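PDB 2NVV: acetyl-CoA hydrolase/transferase family protein from Porphyromonas gingivalis, which probably transfers coenzyme A between acyl-CoA and carboxylates such as acetate, or hydrolyses acetyl-CoA, and binds zinc. Local coordinates for residues 355-369 and 404-416. Sequence-based numbering, arbitrary orientation.
Sequences EADIFGNINSTHVSG and SFVPMVAHHDHSE. With ZN (zinc ion), chain H; ZN (zinc ion), chain G.
His411 and His366 stack face to face, ring centroids 3.8 Å apart and planes 27° from parallel, with His366 ND1 over the centre of the His411 ring. A chi1 of -175° swings the His411 ring away from its own N and carries NE2 to the zinc ion, 2.3 Å off. Asp413 divides its carboxylate: OD1 ligates the same zinc, while OD2 takes Ser364 N on its anti lone pair and the Thr365 hydroxyl on its syn one, two bonds that fix the group's rotation. Thr365 OG1 in turn receives His366 ND1 in the ring plane and accepts from a zinc-bound water, a second-shell role. The extended Glu355 chain brings OE2 between Ala410 N (2.9 Å) and Asn363 ND2, which reach it from opposite carboxylate faces. Asp357 OD1 gathers Phe359 N (an Asx turn), Asn361 N and Asn361 ND2; its OD2 takes Val409 N (3.2 Å) on the anti lone pair. Asp413 and His414 both donate backbone N-H to Ile362 O, forming a classic beta bulge. Ala356 pairs parallel with Phe405, adding 405-406 as an edge strand. Glu416 OE1 binds the other zinc; His411 and Asp413 of one chain join Glu416 and His417 of the second subunit in each intersubunit zinc site.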
# COMPACT_ATOMS: atom_id res chain seq x y z
N GLU A 355 10.56 -7.35 13.12
CA GLU A 355 10.79 -8.72 12.74
C GLU A 355 10.35 -8.91 11.28
O GLU A 355 9.61 -8.09 10.73
CB GLU A 355 10.02 -9.66 13.66
CG GLU A 355 8.55 -9.81 13.35
CD GLU A 355 7.86 -10.75 14.32
OE1 GLU A 355 8.57 -11.52 15.01
OE2 GLU A 355 6.62 -10.72 14.41
N ALA A 356 10.83 -9.97 10.65
CA ALA A 356 10.49 -10.28 9.27
C ALA A 356 10.38 -11.79 9.16
O ALA A 356 10.96 -12.51 9.96
CB ALA A 356 11.58 -9.77 8.33
N ASP A 357 9.61 -12.28 8.19
CA ASP A 357 9.53 -13.73 8.02
C ASP A 357 10.17 -14.13 6.70
O ASP A 357 10.44 -13.28 5.84
CB ASP A 357 8.08 -14.25 8.12
CG ASP A 357 7.16 -13.70 7.05
OD1 ASP A 357 7.60 -13.57 5.88
OD2 ASP A 357 5.99 -13.42 7.37
N ILE A 358 10.42 -15.42 6.55
CA ILE A 358 11.07 -15.96 5.36
C ILE A 358 10.37 -15.73 4.02
O ILE A 358 10.91 -16.07 2.97
CB ILE A 358 11.35 -17.47 5.55
CG1 ILE A 358 10.08 -18.19 6.00
CG2 ILE A 358 12.46 -17.66 6.60
CD1 ILE A 358 10.24 -19.70 6.24
N PHE A 359 9.18 -15.14 4.04
CA PHE A 359 8.48 -14.90 2.79
C PHE A 359 8.44 -13.42 2.40
O PHE A 359 7.76 -13.04 1.44
CB PHE A 359 7.08 -15.49 2.86
CG PHE A 359 7.09 -16.97 3.07
CD1 PHE A 359 6.72 -17.52 4.30
CD2 PHE A 359 7.55 -17.82 2.06
CE1 PHE A 359 6.81 -18.90 4.53
CE2 PHE A 359 7.65 -19.20 2.28
CZ PHE A 359 7.28 -19.74 3.52
N GLY A 360 9.19 -12.61 3.14
CA GLY A 360 9.27 -11.19 2.85
C GLY A 360 8.26 -10.27 3.50
O GLY A 360 8.14 -9.11 3.09
N ASN A 361 7.54 -10.76 4.49
CA ASN A 361 6.54 -9.95 5.17
C ASN A 361 7.22 -9.28 6.36
O ASN A 361 8.06 -9.89 7.01
CB ASN A 361 5.39 -10.84 5.63
CG ASN A 361 4.73 -11.55 4.47
OD1 ASN A 361 3.95 -10.95 3.73
ND2 ASN A 361 5.06 -12.82 4.29
N ILE A 362 6.84 -8.03 6.62
CA ILE A 362 7.45 -7.27 7.71
C ILE A 362 6.47 -6.79 8.78
O ILE A 362 5.35 -6.37 8.49
CB ILE A 362 8.24 -6.03 7.15
CG1 ILE A 362 9.65 -6.45 6.73
CG2 ILE A 362 8.37 -4.94 8.21
CD1 ILE A 362 9.73 -7.37 5.58
N ASN A 363 6.92 -6.88 10.03
CA ASN A 363 6.17 -6.43 11.20
C ASN A 363 6.99 -5.26 11.71
O ASN A 363 8.18 -5.40 11.99
CB ASN A 363 6.13 -7.53 12.26
CG ASN A 363 5.55 -7.05 13.59
OD1 ASN A 363 5.23 -5.89 13.76
ND2 ASN A 363 5.43 -7.97 14.53
N SER A 364 6.37 -4.09 11.79
CA SER A 364 7.11 -2.94 12.29
C SER A 364 6.39 -2.24 13.43
O SER A 364 6.70 -1.09 13.75
CB SER A 364 7.41 -1.94 11.15
OG SER A 364 6.37 -1.85 10.21
N THR A 365 5.46 -2.94 14.07
CA THR A 365 4.70 -2.33 15.15
C THR A 365 4.36 -3.17 16.38
O THR A 365 4.38 -2.65 17.50
CB THR A 365 3.37 -1.76 14.59
OG1 THR A 365 2.69 -2.78 13.86
CG2 THR A 365 3.63 -0.59 13.68
N HIS A 366 4.03 -4.45 16.22
CA HIS A 366 3.63 -5.27 17.37
C HIS A 366 4.63 -6.29 17.87
O HIS A 366 5.05 -7.16 17.12
CB HIS A 366 2.32 -5.99 17.08
CG HIS A 366 1.13 -5.09 17.03
ND1 HIS A 366 1.01 -4.05 16.13
CD2 HIS A 366 -0.01 -5.07 17.77
CE1 HIS A 366 -0.14 -3.44 16.31
NE2 HIS A 366 -0.78 -4.03 17.30
N VAL A 367 5.00 -6.19 19.14
CA VAL A 367 5.92 -7.15 19.73
C VAL A 367 5.09 -8.40 20.03
O VAL A 367 4.04 -8.33 20.66
CB VAL A 367 6.54 -6.61 21.05
CG1 VAL A 367 7.41 -7.69 21.71
CG2 VAL A 367 7.38 -5.37 20.77
N SER A 368 5.55 -9.55 19.54
CA SER A 368 4.83 -10.80 19.73
C SER A 368 3.42 -10.72 19.17
O SER A 368 2.54 -11.49 19.55
CB SER A 368 4.79 -11.17 21.21
OG SER A 368 6.07 -11.57 21.66
N GLY A 369 3.20 -9.76 18.28
CA GLY A 369 1.91 -9.58 17.64
C GLY A 369 0.80 -8.95 18.47
O GLY A 369 -0.33 -8.81 17.98
N SER A 404 15.28 -12.16 14.68
CA SER A 404 14.52 -11.11 14.01
C SER A 404 13.75 -11.71 12.84
O SER A 404 12.84 -11.08 12.31
CB SER A 404 15.44 -10.02 13.50
OG SER A 404 16.12 -9.41 14.57
N PHE A 405 14.13 -12.92 12.45
CA PHE A 405 13.49 -13.63 11.33
C PHE A 405 12.72 -14.82 11.86
O PHE A 405 13.25 -15.65 12.60
CB PHE A 405 14.56 -14.07 10.33
CG PHE A 405 15.23 -12.93 9.64
CD1 PHE A 405 14.67 -12.36 8.50
CD2 PHE A 405 16.39 -12.37 10.16
CE1 PHE A 405 15.25 -11.25 7.90
CE2 PHE A 405 16.97 -11.26 9.57
CZ PHE A 405 16.40 -10.70 8.44
N VAL A 406 11.45 -14.91 11.47
CA VAL A 406 10.57 -15.96 11.93
C VAL A 406 9.79 -16.62 10.80
O VAL A 406 9.73 -16.09 9.69
CB VAL A 406 9.58 -15.37 12.94
CG1 VAL A 406 10.32 -14.81 14.15
CG2 VAL A 406 8.78 -14.26 12.27
N PRO A 407 9.18 -17.79 11.05
CA PRO A 407 8.40 -18.48 10.02
C PRO A 407 7.30 -17.57 9.47
O PRO A 407 7.12 -17.46 8.26
CB PRO A 407 7.84 -19.68 10.77
CG PRO A 407 8.92 -19.98 11.78
CD PRO A 407 9.30 -18.61 12.27
N MSE A 408 6.57 -16.93 10.38
CA MSE A 408 5.51 -15.99 10.03
C MSE A 408 5.53 -14.84 11.03
O MSE A 408 5.71 -15.08 12.22
CB MSE A 408 4.14 -16.67 10.10
CG MSE A 408 3.01 -15.81 9.54
SE MSE A 408 1.21 -16.45 9.94
CE MSE A 408 0.95 -17.70 8.47
N VAL A 409 5.38 -13.61 10.54
CA VAL A 409 5.39 -12.45 11.44
C VAL A 409 4.09 -12.44 12.27
O VAL A 409 3.00 -12.65 11.73
CB VAL A 409 5.53 -11.10 10.66
CG1 VAL A 409 6.93 -10.96 10.09
CG2 VAL A 409 4.51 -11.00 9.56
N ALA A 410 4.23 -12.19 13.57
CA ALA A 410 3.10 -12.15 14.49
C ALA A 410 2.15 -10.99 14.19
O ALA A 410 1.06 -10.92 14.75
CB ALA A 410 3.60 -12.05 15.92
N HIS A 411 2.57 -10.09 13.31
CA HIS A 411 1.77 -8.95 12.92
C HIS A 411 2.26 -8.46 11.57
O HIS A 411 3.43 -8.14 11.42
CB HIS A 411 1.90 -7.81 13.93
CG HIS A 411 1.00 -6.65 13.65
ND1 HIS A 411 -0.36 -6.69 13.88
CD2 HIS A 411 1.26 -5.43 13.12
CE1 HIS A 411 -0.90 -5.55 13.51
NE2 HIS A 411 0.06 -4.77 13.04
N HIS A 412 1.37 -8.40 10.59
CA HIS A 412 1.74 -7.96 9.25
C HIS A 412 1.49 -6.47 9.00
O HIS A 412 0.36 -6.00 9.04
CB HIS A 412 0.98 -8.76 8.19
CG HIS A 412 1.32 -10.22 8.18
ND1 HIS A 412 1.84 -10.86 7.07
CD2 HIS A 412 1.19 -11.18 9.13
CE1 HIS A 412 2.02 -12.14 7.34
NE2 HIS A 412 1.63 -12.36 8.58
N ASP A 413 2.57 -5.74 8.72
CA ASP A 413 2.49 -4.33 8.40
C ASP A 413 2.81 -4.11 6.92
O ASP A 413 2.24 -3.22 6.28
CB ASP A 413 3.43 -3.52 9.28
CG ASP A 413 2.89 -3.32 10.67
OD1 ASP A 413 1.71 -2.93 10.78
OD2 ASP A 413 3.63 -3.54 11.65
N HIS A 414 3.71 -4.93 6.38
CA HIS A 414 4.07 -4.84 4.96
C HIS A 414 4.07 -6.24 4.38
O HIS A 414 4.57 -7.17 5.00
CB HIS A 414 5.44 -4.17 4.81
CG HIS A 414 5.55 -2.88 5.55
ND1 HIS A 414 5.94 -2.81 6.88
CD2 HIS A 414 5.22 -1.62 5.19
CE1 HIS A 414 5.84 -1.56 7.30
NE2 HIS A 414 5.40 -0.82 6.29
N SER A 415 3.50 -6.40 3.19
CA SER A 415 3.40 -7.71 2.57
C SER A 415 4.46 -8.05 1.52
O SER A 415 5.19 -7.17 1.03
CB SER A 415 2.03 -7.88 1.92
OG SER A 415 2.01 -7.30 0.63
N GLU A 416 4.52 -9.34 1.18
CA GLU A 416 5.45 -9.88 0.20
C GLU A 416 5.41 -9.11 -1.11
O GLU A 416 6.39 -9.08 -1.86
CB GLU A 416 5.10 -11.35 -0.07
CG GLU A 416 3.64 -11.58 -0.47
CD GLU A 416 3.38 -13.01 -0.93
OE1 GLU A 416 2.20 -13.40 -1.08
OE2 GLU A 416 4.37 -13.74 -1.15
ZN ZN H . -0.55 -2.89 11.80
ZN ZN G . 0.01 -12.12 -1.07
O HOH W 1 0.31 -1.74 13.71
O HOH W 2 -1.23 -8.82 15.12
O HOH W 3 0.61 -10.86 0.89
O HOH W 4 -1.10 -3.79 9.89